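Local structure of acetate kinase (Entamoeba histolytica, 4H0O) at residues F19-S24 against L71-A76; Y104-A109 against F157-S162; E118-L123 against S132-I137; I139-K142 against R148-V151. The protein is a pyrophosphate-dependent acetate kinase of the ASKHA superfamily that probably interconverts acetate and acetyl phosphate. All blocks are in the same frame, centred on the assembly; numbering follows the deposited sequence.

Contacts 1, 3 and 4 lie close together around helix 129-143 on the eight-stranded sheet. Contacts 3 and 4 share that helix, with centres about 11 Å apart. Contact 1 touches contact 3 where His73 CB and Val136 CG2 are 3.6 Å apart, and reaches contact 4 where Phe19 meets Ser140. Contact 2 is remote from contact 1, their centres being about 27 Å apart. It touches contact 3 through Phe105 CZ and Leu119 CD2, at 3.6 Å, and Ala109 pairs with Val151 of contact 4. Contact 1 contains Asn20, a predicted magnesium ligand. Between side chains, Ile137 is about 8 Å from Arg97, a predicted substrate-binding residue, and about 12 Å separates Ser159 from Asp154, the predicted active-site residue.

Contact 1. Residues F19-S24 against L71-A76; sequences FNVGSS and LNHPQA
NE2 of His73 lies 2.9 Å from the backbone O of Gly22, the closest approach between the two segments. The imidazole reaches from the first turn of helix 73-86 to the end of strand 16-21. With chi1 at -64°, CG is anti to the carbonyl carbon, and the ring extends across to the strand. One ring face receives a methyl of Val21. CG1 sits 3.7 Å from the centroid of the His73 ring and only 10° off its normal, a CH-pi contact. The Val21 torsion (chi1 179°) turns CG1 to the carbonyl side. At the N-terminus of helix 73-86, Asn72 (the N-cap) and Gln75 form a capping box. Gln75 N donates to Asn72 OD1 at 2.8 Å, and Asn72 N donates to Gln75 OE1 at 3.1 Å. The segment 19-24 leads into the turn between strands 16-21 and 26-31, which corresponds to the first phosphate-binding loop of ASKHA kinases and probably serves as such here. Its Asn20, a predicted magnesium ligand, hydrogen-bonds Glu391. Leu26 touches both Val21 and His73. The ring thus meets an apolar and a polar neighbour: the Val21 methyl over one face, and Gly22 O close to NE2 and CE1.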
loop_
_atom_site.group_PDB
_atom_site.type_symbol
_atom_site.label_atom_id
_atom_site.label_comp_id
_atom_site.label_asym_id
_atom_site.label_seq_id
_atom_site.Cartn_x
_atom_site.Cartn_y
_atom_site.Cartn_z
ATOM N N PHE B 19 1.828 -17.506 -30.308
ATOM C CA PHE B 19 0.503 -16.906 -30.409
ATOM C C PHE B 19 0.328 -15.783 -29.391
ATOM O O PHE B 19 0.600 -15.961 -28.203
ATOM C CB PHE B 19 -0.587 -17.960 -30.209
ATOM C CG PHE B 19 -0.864 -18.789 -31.432
ATOM C CD1 PHE B 19 -1.336 -18.196 -32.593
ATOM C CD2 PHE B 19 -0.675 -20.164 -31.413
ATOM C CE1 PHE B 19 -1.599 -18.957 -33.720
ATOM C CE2 PHE B 19 -0.941 -20.931 -32.533
ATOM C CZ PHE B 19 -1.403 -20.327 -33.688
ATOM N N ASN B 20 -0.125 -14.627 -29.865
ATOM C CA ASN B 20 -0.432 -13.510 -28.985
ATOM C C ASN B 20 -1.924 -13.187 -29.058
ATOM O O ASN B 20 -2.388 -12.556 -30.011
ATOM C CB ASN B 20 0.402 -12.286 -29.367
ATOM C CG ASN B 20 0.368 -11.198 -28.308
ATOM O OD1 ASN B 20 -0.408 -11.265 -27.353
ATOM N ND2 ASN B 20 1.208 -10.182 -28.481
ATOM N N VAL B 21 -2.678 -13.640 -28.058
ATOM C CA VAL B 21 -4.120 -13.408 -28.026
ATOM C C VAL B 21 -4.422 -11.947 -27.699
ATOM O O VAL B 21 -4.026 -11.442 -26.646
ATOM C CB VAL B 21 -4.829 -14.319 -27.002
ATOM C CG1 VAL B 21 -6.317 -14.040 -26.990
ATOM C CG2 VAL B 21 -4.584 -15.781 -27.329
ATOM N N GLY B 22 -5.115 -11.269 -28.610
ATOM C CA GLY B 22 -5.505 -9.887 -28.392
ATOM C C GLY B 22 -6.992 -9.762 -28.115
ATOM O O GLY B 22 -7.690 -10.767 -27.962
ATOM N N SER B 23 -7.483 -8.528 -28.054
ATOM C CA SER B 23 -8.888 -8.281 -27.744
ATOM C C SER B 23 -9.807 -8.454 -28.956
ATOM O O SER B 23 -10.810 -9.165 -28.883
ATOM C CB SER B 23 -9.066 -6.890 -27.127
ATOM O OG SER B 23 -8.495 -5.887 -27.948
ATOM N N SER B 24 -9.467 -7.804 -30.064
ATOM C CA SER B 24 -10.293 -7.872 -31.269
ATOM C C SER B 24 -9.716 -8.835 -32.307
ATOM O O SER B 24 -10.373 -9.161 -33.299
ATOM C CB SER B 24 -10.458 -6.482 -31.889
ATOM O OG SER B 24 -9.476 -6.253 -32.886
ATOM N N LEU B 71 -13.491 -13.710 -37.379
ATOM C CA LEU B 71 -13.038 -14.939 -36.741
ATOM C C LEU B 71 -12.847 -14.760 -35.240
ATOM O O LEU B 71 -12.380 -13.710 -34.787
ATOM C CB LEU B 71 -11.722 -15.402 -37.375
ATOM C CG LEU B 71 -11.771 -15.812 -38.848
ATOM C CD1 LEU B 71 -10.371 -15.990 -39.424
ATOM C CD2 LEU B 71 -12.571 -17.091 -39.000
ATOM N N ASN B 72 -13.204 -15.781 -34.464
ATOM C CA ASN B 72 -12.766 -15.821 -33.074
ATOM C C ASN B 72 -11.290 -16.220 -33.028
ATOM O O ASN B 72 -10.647 -16.351 -34.072
ATOM C CB ASN B 72 -13.647 -16.740 -32.208
ATOM C CG ASN B 72 -13.610 -18.199 -32.644
ATOM O OD1 ASN B 72 -12.621 -18.678 -33.199
ATOM N ND2 ASN B 72 -14.695 -18.920 -32.372
ATOM N N HIS B 73 -10.751 -16.421 -31.834
ATOM C CA HIS B 73 -9.336 -16.754 -31.719
ATOM C C HIS B 73 -8.957 -18.168 -32.210
ATOM O O HIS B 73 -8.048 -18.300 -33.031
ATOM C CB HIS B 73 -8.811 -16.463 -30.307
ATOM C CG HIS B 73 -8.854 -15.014 -29.938
ATOM N ND1 HIS B 73 -8.131 -14.051 -30.609
ATOM C CD2 HIS B 73 -9.531 -14.359 -28.962
ATOM C CE1 HIS B 73 -8.362 -12.869 -30.067
ATOM N NE2 HIS B 73 -9.206 -13.030 -29.064
ATOM N N PRO B 74 -9.643 -19.223 -31.724
ATOM C CA PRO B 74 -9.248 -20.556 -32.207
ATOM C C PRO B 74 -9.463 -20.771 -33.713
ATOM O O PRO B 74 -8.695 -21.517 -34.327
ATOM C CB PRO B 74 -10.137 -21.508 -31.396
ATOM C CG PRO B 74 -11.290 -20.673 -30.947
ATOM C CD PRO B 74 -10.725 -19.303 -30.725
ATOM N N GLN B 75 -10.482 -20.141 -34.294
ATOM C CA GLN B 75 -10.703 -20.220 -35.737
ATOM C C GLN B 75 -9.546 -19.574 -36.491
ATOM O O GLN B 75 -9.058 -20.113 -37.485
ATOM C CB GLN B 75 -12.021 -19.546 -36.128
ATOM C CG GLN B 75 -13.274 -20.334 -35.766
ATOM C CD GLN B 75 -14.513 -19.453 -35.698
ATOM O OE1 GLN B 75 -14.443 -18.242 -35.924
ATOM N NE2 GLN B 75 -15.652 -20.057 -35.378
ATOM N N ALA B 76 -9.114 -18.411 -36.016
ATOM C CA ALA B 76 -7.973 -17.729 -36.609
ATOM C C ALA B 76 -6.716 -18.581 -36.463
ATOM O O ALA B 76 -5.926 -18.699 -37.398
ATOM C CB ALA B 76 -7.772 -16.372 -35.966
#

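Contact 2. Residues Y104-A109 against F157-S162; sequences YFKKSA and FHSTIS
Lys106 and Ser159 join two surface loops that connect elements of the RNase H-like fold. One loop runs from strand 93-98 to the edge strand 109-110, and the other follows strand 148-153. The CA atoms of Lys106 and Ser159 are 5.1 Å apart. Followed outward, the lysine begins with CB, which is 3.6 Å from Ser159 CB. Its CG is still beside the serine, 3.7 Å from the same Ser159 CB. The chain then bends at chi2 (125°), and from CD and CE onward it has left Ser159. It bends again at chi4, and NZ turns back to its own loop, where it makes a weak hydrogen bond with the backbone O of Ser103. The aliphatic root of the lysine thus does the packing, and its charged end is used locally.

Both loops are fixed by other bonds. His158 bonds Ser226 and Phe183, and Thr160 bonds Ser226, which ties segment 157-162 to strand 225-229 of the second sheet. Ser108 OG bonds Ile153 N.

The serine adds one polar link to the packing of the two CB atoms. Its OG stands between the backbone N and the carbonyl carbon, with chi1 at 80°. From there Ser159 OG donates a weak hydrogen bond to Lys106 O at 3.4 Å.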
loop_
_atom_site.group_PDB
_atom_site.type_symbol
_atom_site.label_atom_id
_atom_site.label_comp_id
_atom_site.label_asym_id
_atom_site.label_seq_id
_atom_site.Cartn_x
_atom_site.Cartn_y
_atom_site.Cartn_z
ATOM N N TYR B 104 -1.532 -24.068 -8.646
ATOM C CA TYR B 104 -0.809 -25.213 -9.205
ATOM C C TYR B 104 0.482 -24.836 -9.933
ATOM O O TYR B 104 1.514 -25.483 -9.750
ATOM C CB TYR B 104 -1.714 -26.033 -10.136
ATOM C CG TYR B 104 -1.018 -27.208 -10.792
ATOM C CD1 TYR B 104 -0.857 -28.411 -10.117
ATOM C CD2 TYR B 104 -0.525 -27.115 -12.090
ATOM C CE1 TYR B 104 -0.220 -29.486 -10.711
ATOM C CE2 TYR B 104 0.113 -28.185 -12.690
ATOM C CZ TYR B 104 0.261 -29.366 -11.997
ATOM O OH TYR B 104 0.894 -30.431 -12.594
ATOM N N PHE B 105 0.423 -23.800 -10.760
ATOM C CA PHE B 105 1.561 -23.458 -11.608
ATOM C C PHE B 105 2.618 -22.586 -10.914
ATOM O O PHE B 105 2.500 -21.358 -10.866
ATOM C CB PHE B 105 1.081 -22.810 -12.912
ATOM C CG PHE B 105 0.351 -23.757 -13.833
ATOM C CD1 PHE B 105 1.052 -24.552 -14.727
ATOM C CD2 PHE B 105 -1.034 -23.841 -13.815
ATOM C CE1 PHE B 105 0.388 -25.420 -15.581
ATOM C CE2 PHE B 105 -1.704 -24.706 -14.667
ATOM C CZ PHE B 105 -0.991 -25.495 -15.550
ATOM N N LYS B 106 3.646 -23.243 -10.379
ATOM C CA LYS B 106 4.810 -22.560 -9.821
ATOM C C LYS B 106 5.854 -22.394 -10.919
ATOM O O LYS B 106 6.803 -21.617 -10.787
ATOM C CB LYS B 106 5.394 -23.354 -8.645
ATOM C CG LYS B 106 4.523 -23.363 -7.389
ATOM C CD LYS B 106 4.232 -24.785 -6.931
ATOM C CE LYS B 106 3.225 -24.808 -5.785
ATOM N NZ LYS B 106 2.200 -25.881 -5.966
ATOM N N LYS B 107 5.672 -23.143 -12.002
ATOM C CA LYS B 107 6.545 -23.047 -13.163
ATOM C C LYS B 107 5.724 -23.016 -14.445
ATOM O O LYS B 107 4.641 -23.603 -14.513
ATOM C CB LYS B 107 7.516 -24.233 -13.202
ATOM C CG LYS B 107 8.639 -24.164 -12.177
ATOM C CD LYS B 107 9.503 -25.426 -12.179
ATOM C CE LYS B 107 8.715 -26.653 -11.733
ATOM N NZ LYS B 107 9.604 -27.810 -11.409
ATOM N N SER B 108 6.237 -22.332 -15.463
ATOM C CA SER B 108 5.690 -22.477 -16.804
ATOM C C SER B 108 5.922 -23.929 -17.209
ATOM O O SER B 108 6.784 -24.597 -16.637
ATOM C CB SER B 108 6.371 -21.520 -17.780
ATOM O OG SER B 108 6.029 -20.179 -17.490
ATOM N N ALA B 109 5.168 -24.432 -18.180
ATOM C CA ALA B 109 5.202 -25.868 -18.433
ATOM C C ALA B 109 5.082 -26.277 -19.890
ATOM O O ALA B 109 4.432 -25.603 -20.691
ATOM C CB ALA B 109 4.125 -26.567 -17.608
ATOM N N PHE B 157 6.602 -16.909 -11.925
ATOM C CA PHE B 157 7.851 -16.313 -11.437
ATOM C C PHE B 157 7.768 -15.942 -9.961
ATOM O O PHE B 157 8.778 -15.925 -9.259
ATOM C CB PHE B 157 8.229 -15.077 -12.270
ATOM C CG PHE B 157 9.512 -14.401 -11.833
ATOM C CD1 PHE B 157 10.721 -15.086 -11.851
ATOM C CD2 PHE B 157 9.510 -13.070 -11.434
ATOM C CE1 PHE B 157 11.902 -14.458 -11.459
ATOM C CE2 PHE B 157 10.688 -12.437 -11.044
ATOM C CZ PHE B 157 11.885 -13.133 -11.058
ATOM N N HIS B 158 6.558 -15.659 -9.494
ATOM C CA HIS B 158 6.350 -15.206 -8.125
ATOM C C HIS B 158 6.089 -16.350 -7.144
ATOM O O HIS B 158 5.657 -16.113 -6.013
ATOM C CB HIS B 158 5.200 -14.198 -8.078
ATOM C CG HIS B 158 5.411 -13.003 -8.951
ATOM N ND1 HIS B 158 6.473 -12.138 -8.789
ATOM C CD2 HIS B 158 4.688 -12.517 -9.993
ATOM C CE1 HIS B 158 6.399 -11.176 -9.693
ATOM N NE2 HIS B 158 5.326 -11.383 -10.433
ATOM N N SER B 159 6.359 -17.582 -7.569
ATOM C CA SER B 159 6.174 -18.742 -6.698
ATOM C C SER B 159 7.204 -18.769 -5.565
ATOM O O SER B 159 7.013 -19.449 -4.558
ATOM C CB SER B 159 6.245 -20.043 -7.503
ATOM O OG SER B 159 7.589 -20.415 -7.756
ATOM N N THR B 160 8.292 -18.020 -5.730
ATOM C CA THR B 160 9.357 -17.978 -4.729
ATOM C C THR B 160 9.061 -17.007 -3.588
ATOM O O THR B 160 9.805 -16.951 -2.608
ATOM C CB THR B 160 10.717 -17.616 -5.352
ATOM O OG1 THR B 160 10.598 -16.398 -6.101
ATOM C CG2 THR B 160 11.193 -18.732 -6.268
ATOM N N ILE B 161 7.984 -16.237 -3.722
ATOM C CA ILE B 161 7.575 -15.320 -2.660
ATOM C C ILE B 161 7.118 -16.124 -1.437
ATOM O O ILE B 161 6.275 -17.014 -1.552
ATOM C CB ILE B 161 6.444 -14.372 -3.124
ATOM C CG1 ILE B 161 6.904 -13.517 -4.307
ATOM C CG2 ILE B 161 6.013 -13.464 -1.999
ATOM C CD1 ILE B 161 5.876 -12.474 -4.754
ATOM N N SER B 162 7.680 -15.812 -0.270
ATOM C CA SER B 162 7.387 -16.563 0.950
ATOM C C SER B 162 5.997 -16.266 1.504
ATOM O O SER B 162 5.389 -15.251 1.158
ATOM C CB SER B 162 8.445 -16.284 2.017
ATOM O OG SER B 162 9.719 -16.727 1.589
#

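Contact 3. Residues E118-L123 against S132-I137; sequences ELKECL and SSFGVI
The backbones come closest at Leu119 and Phe134, whose CA atoms are 7.5 Å apart, and just beyond Leu119 segment 118-123 makes a type I beta turn from Lys120 to Leu123. This is a helix-helix contact within the RNase H-like fold. It sets the C-terminal part of helix 113-120 and the turn after it against helix 129-143. Phe134 is the centre of the packing. Its CG is anti to the backbone N (chi1 -173°), which carries the ring across to the other segment.

Three residues of 118-123 pack against Phe134. Leu119 comes at the ring edge, near the ring plane, with its CB 3.9 Å from Phe134 CE1. Lys120 meets the far end of the ring through its aliphatic chain, its CD lying 4.0 Å from Phe134 CZ. The lysine bends at chi2, and its end then leads away from segment 132-137. Leu123 crosses the phenylalanine at about a right angle. Its CD2 meets Phe134 at CB, near the root of the side chain, at 4.0 Å. The packing is largely apolar, with no hydrogen bond between the segments.

Asn130 ND2 bonds the backbone O of Cys122, which ties the turn to the start of helix 129-143. Ser133 OG bonds the backbone O of Arg97, a predicted substrate-binding residue. Phe98 of strand 93-98 touches Leu119, Cys122 and Ser133. One turn along from Phe134, CD1 of Ile137 meets CD1 of Leu119 at 4.2 Å.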
loop_
_atom_site.group_PDB
_atom_site.type_symbol
_atom_site.label_atom_id
_atom_site.label_comp_id
_atom_site.label_asym_id
_atom_site.label_seq_id
_atom_site.Cartn_x
_atom_site.Cartn_y
_atom_site.Cartn_z
ATOM N N GLU B 118 -5.202 -28.869 -15.581
ATOM C CA GLU B 118 -4.965 -27.846 -14.567
ATOM C C GLU B 118 -5.229 -26.435 -15.095
ATOM O O GLU B 118 -5.700 -25.572 -14.356
ATOM C CB GLU B 118 -3.544 -27.955 -14.003
ATOM C CG GLU B 118 -3.290 -29.203 -13.160
ATOM C CD GLU B 118 -4.040 -29.191 -11.836
ATOM O OE1 GLU B 118 -4.511 -28.112 -11.418
ATOM O OE2 GLU B 118 -4.154 -30.266 -11.210
ATOM N N LEU B 119 -4.925 -26.207 -16.370
ATOM C CA LEU B 119 -5.221 -24.930 -17.016
ATOM C C LEU B 119 -6.729 -24.680 -17.060
ATOM O O LEU B 119 -7.193 -23.549 -16.882
ATOM C CB LEU B 119 -4.640 -24.890 -18.433
ATOM C CG LEU B 119 -3.121 -24.769 -18.579
ATOM C CD1 LEU B 119 -2.691 -24.951 -20.031
ATOM C CD2 LEU B 119 -2.638 -23.427 -18.049
ATOM N N LYS B 120 -7.485 -25.749 -17.293
ATOM C CA LYS B 120 -8.942 -25.690 -17.364
ATOM C C LYS B 120 -9.562 -25.190 -16.061
ATOM O O LYS B 120 -10.556 -24.462 -16.076
ATOM C CB LYS B 120 -9.496 -27.073 -17.714
ATOM C CG LYS B 120 -11.010 -27.153 -17.823
ATOM C CD LYS B 120 -11.528 -26.390 -19.031
ATOM C CE LYS B 120 -12.998 -26.705 -19.292
ATOM N NZ LYS B 120 -13.864 -26.440 -18.107
ATOM N N GLU B 121 -8.968 -25.574 -14.935
ATOM C CA GLU B 121 -9.491 -25.191 -13.626
ATOM C C GLU B 121 -9.175 -23.734 -13.282
ATOM O O GLU B 121 -9.735 -23.173 -12.336
ATOM C CB GLU B 121 -8.950 -26.126 -12.539
ATOM C CG GLU B 121 -9.171 -27.610 -12.823
ATOM C CD GLU B 121 -10.641 -27.975 -12.971
ATOM O OE1 GLU B 121 -11.447 -27.598 -12.093
ATOM O OE2 GLU B 121 -10.989 -28.642 -13.970
ATOM N N CYS B 122 -8.287 -23.125 -14.063
ATOM C CA CYS B 122 -7.872 -21.743 -13.836
ATOM C C CYS B 122 -8.703 -20.738 -14.630
ATOM O O CYS B 122 -8.470 -19.535 -14.542
ATOM C CB CYS B 122 -6.394 -21.565 -14.196
ATOM S SG CYS B 122 -5.248 -22.483 -13.159
ATOM N N LEU B 123 -9.662 -21.230 -15.410
ATOM C CA LEU B 123 -10.511 -20.354 -16.221
ATOM C C LEU B 123 -11.239 -19.247 -15.433
ATOM O O LEU B 123 -11.180 -18.080 -15.829
ATOM C CB LEU B 123 -11.487 -21.163 -17.091
ATOM C CG LEU B 123 -10.855 -22.039 -18.179
ATOM C CD1 LEU B 123 -11.913 -22.664 -19.085
ATOM C CD2 LEU B 123 -9.863 -21.241 -19.003
ATOM N N SER B 132 -9.741 -17.445 -23.577
ATOM C CA SER B 132 -9.256 -17.102 -24.915
ATOM C C SER B 132 -7.941 -17.812 -25.242
ATOM O O SER B 132 -7.798 -18.432 -26.297
ATOM C CB SER B 132 -9.075 -15.588 -25.055
ATOM O OG SER B 132 -10.303 -14.911 -24.875
ATOM N N SER B 133 -6.981 -17.712 -24.330
ATOM C CA SER B 133 -5.704 -18.388 -24.491
ATOM C C SER B 133 -5.873 -19.904 -24.443
ATOM O O SER B 133 -5.146 -20.634 -25.116
ATOM C CB SER B 133 -4.729 -17.930 -23.407
ATOM O OG SER B 133 -3.473 -18.562 -23.559
ATOM N N PHE B 134 -6.836 -20.378 -23.654
ATOM C CA PHE B 134 -7.078 -21.817 -23.544
ATOM C C PHE B 134 -7.626 -22.391 -24.849
ATOM O O PHE B 134 -7.152 -23.427 -25.324
ATOM C CB PHE B 134 -8.032 -22.137 -22.387
ATOM C CG PHE B 134 -8.196 -23.612 -22.124
ATOM C CD1 PHE B 134 -7.250 -24.308 -21.387
ATOM C CD2 PHE B 134 -9.299 -24.303 -22.611
ATOM C CE1 PHE B 134 -7.395 -25.665 -21.143
ATOM C CE2 PHE B 134 -9.449 -25.660 -22.370
ATOM C CZ PHE B 134 -8.496 -26.342 -21.634
ATOM N N GLY B 135 -8.621 -21.714 -25.422
ATOM C CA GLY B 135 -9.228 -22.153 -26.669
ATOM C C GLY B 135 -8.208 -22.288 -27.785
ATOM O O GLY B 135 -8.252 -23.236 -28.574
ATOM N N VAL B 136 -7.283 -21.333 -27.845
ATOM C CA VAL B 136 -6.214 -21.354 -28.837
ATOM C C VAL B 136 -5.273 -22.530 -28.583
ATOM O O VAL B 136 -4.854 -23.206 -29.520
ATOM C CB VAL B 136 -5.428 -20.026 -28.847
ATOM C CG1 VAL B 136 -4.199 -20.125 -29.744
ATOM C CG2 VAL B 136 -6.325 -18.887 -29.303
ATOM N N ILE B 137 -4.958 -22.774 -27.312
ATOM C CA ILE B 137 -4.118 -23.907 -26.926
ATOM C C ILE B 137 -4.740 -25.252 -27.329
ATOM O O ILE B 137 -4.062 -26.102 -27.904
ATOM C CB ILE B 137 -3.806 -23.900 -25.408
ATOM C CG1 ILE B 137 -2.833 -22.769 -25.073
ATOM C CG2 ILE B 137 -3.213 -25.228 -24.971
ATOM C CD1 ILE B 137 -2.500 -22.649 -23.594
#

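Contact 4. Residues I139-K142 against R148-V151; sequences ISMK and RQYV
Gln149 points its amide from strand 148-153 at the helix, where Ser140 meets both polar atoms, one of them weakly, and Met141 lies over one face. NE2 donates to the backbone O of Ser140 at 2.9 Å, with an N-H...O angle of 157°. The acceptor lies in the plane of the amide. NE2 stands 66° out of the Ser140 carbonyl plane, so it is not on a lone pair. At the other polar end of the amide, Ser140 OG gives OE1 of Gln149 a weak bond at 3.3 Å. Met141 runs alongside in the opposite direction. Its SD sits over the amide face, 3.5 Å from Gln149 CD, and its chain is bent at chi2 and chi3. Gln149 is extended beyond CG (chi2 -163°), which lets it span the gap.

OE1 also accepts from His96 NE2, and NE2 makes a weak bond with Leu144 O. These partners probably fix which way the buried amide is turned. The contact joins the C-terminal part of helix 129-143 to strand 148-153. That strand lies between strands 93-98 and 109-110, while Ser140 also touches Ile81 of helix 73-86.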
loop_
_atom_site.group_PDB
_atom_site.type_symbol
_atom_site.label_atom_id
_atom_site.label_comp_id
_atom_site.label_asym_id
_atom_site.label_seq_id
_atom_site.Cartn_x
_atom_site.Cartn_y
_atom_site.Cartn_z
ATOM N N ILE B 139 -7.051 -25.928 -29.692
ATOM C CA ILE B 139 -7.077 -26.099 -31.141
ATOM C C ILE B 139 -5.661 -26.284 -31.702
ATOM O O ILE B 139 -5.466 -26.955 -32.718
ATOM C CB ILE B 139 -7.815 -24.925 -31.847
ATOM C CG1 ILE B 139 -8.739 -25.454 -32.942
ATOM C CG2 ILE B 139 -6.840 -23.901 -32.410
ATOM C CD1 ILE B 139 -9.835 -26.351 -32.419
ATOM N N SER B 140 -4.674 -25.710 -31.018
ATOM C CA SER B 140 -3.289 -25.762 -31.474
ATOM C C SER B 140 -2.705 -27.158 -31.263
ATOM O O SER B 140 -1.949 -27.660 -32.096
ATOM C CB SER B 140 -2.455 -24.713 -30.737
ATOM O OG SER B 140 -1.327 -24.321 -31.492
ATOM N N MET B 141 -3.066 -27.779 -30.144
ATOM C CA MET B 141 -2.646 -29.145 -29.854
ATOM C C MET B 141 -3.245 -30.125 -30.856
ATOM O O MET B 141 -2.653 -31.160 -31.146
ATOM C CB MET B 141 -3.062 -29.553 -28.438
ATOM C CG MET B 141 -2.380 -28.772 -27.326
ATOM S SD MET B 141 -0.591 -29.014 -27.246
ATOM C CE MET B 141 -0.505 -30.668 -26.562
ATOM N N LYS B 142 -4.421 -29.795 -31.381
ATOM C CA LYS B 142 -5.129 -30.693 -32.287
ATOM C C LYS B 142 -4.602 -30.618 -33.718
ATOM O O LYS B 142 -4.435 -31.644 -34.380
ATOM C CB LYS B 142 -6.631 -30.400 -32.269
ATOM C CG LYS B 142 -7.449 -31.407 -33.061
ATOM C CD LYS B 142 -8.866 -30.919 -33.316
ATOM C CE LYS B 142 -9.636 -31.921 -34.166
ATOM N NZ LYS B 142 -10.959 -31.390 -34.596
ATOM N N ARG B 148 5.825 -30.212 -30.108
ATOM C CA ARG B 148 6.000 -29.829 -28.712
ATOM C C ARG B 148 5.450 -28.421 -28.484
ATOM O O ARG B 148 5.740 -27.499 -29.252
ATOM C CB ARG B 148 7.482 -29.881 -28.333
ATOM C CG ARG B 148 8.177 -31.182 -28.717
ATOM C CD ARG B 148 7.692 -32.343 -27.866
ATOM N NE ARG B 148 8.289 -32.329 -26.533
ATOM C CZ ARG B 148 7.620 -32.563 -25.409
ATOM N NH1 ARG B 148 6.319 -32.825 -25.449
ATOM N NH2 ARG B 148 8.250 -32.531 -24.241
ATOM N N GLN B 149 4.636 -28.263 -27.446
ATOM C CA GLN B 149 4.050 -26.963 -27.134
ATOM C C GLN B 149 4.208 -26.646 -25.651
ATOM O O GLN B 149 4.243 -27.553 -24.812
ATOM C CB GLN B 149 2.574 -26.913 -27.557
ATOM C CG GLN B 149 2.344 -27.326 -29.011
ATOM C CD GLN B 149 0.990 -26.909 -29.554
ATOM O OE1 GLN B 149 0.407 -25.914 -29.118
ATOM N NE2 GLN B 149 0.486 -27.669 -30.523
ATOM N N TYR B 150 4.318 -25.358 -25.338
ATOM C CA TYR B 150 4.517 -24.918 -23.961
ATOM C C TYR B 150 3.647 -23.717 -23.626
ATOM O O TYR B 150 3.303 -22.916 -24.502
ATOM C CB TYR B 150 5.989 -24.581 -23.701
ATOM C CG TYR B 150 6.520 -23.383 -24.465
ATOM C CD1 TYR B 150 7.004 -23.520 -25.758
ATOM C CD2 TYR B 150 6.566 -22.124 -23.880
ATOM C CE1 TYR B 150 7.504 -22.437 -26.453
ATOM C CE2 TYR B 150 7.061 -21.034 -24.569
ATOM C CZ TYR B 150 7.529 -21.197 -25.853
ATOM O OH TYR B 150 8.025 -20.115 -26.537
ATOM N N VAL B 151 3.293 -23.599 -22.352
ATOM C CA VAL B 151 2.521 -22.457 -21.892
ATOM C C VAL B 151 3.340 -21.629 -20.902
ATOM O O VAL B 151 3.800 -22.133 -19.876
ATOM C CB VAL B 151 1.162 -22.894 -21.287
ATOM C CG1 VAL B 151 1.354 -23.959 -20.218
ATOM C CG2 VAL B 151 0.412 -21.703 -20.739
#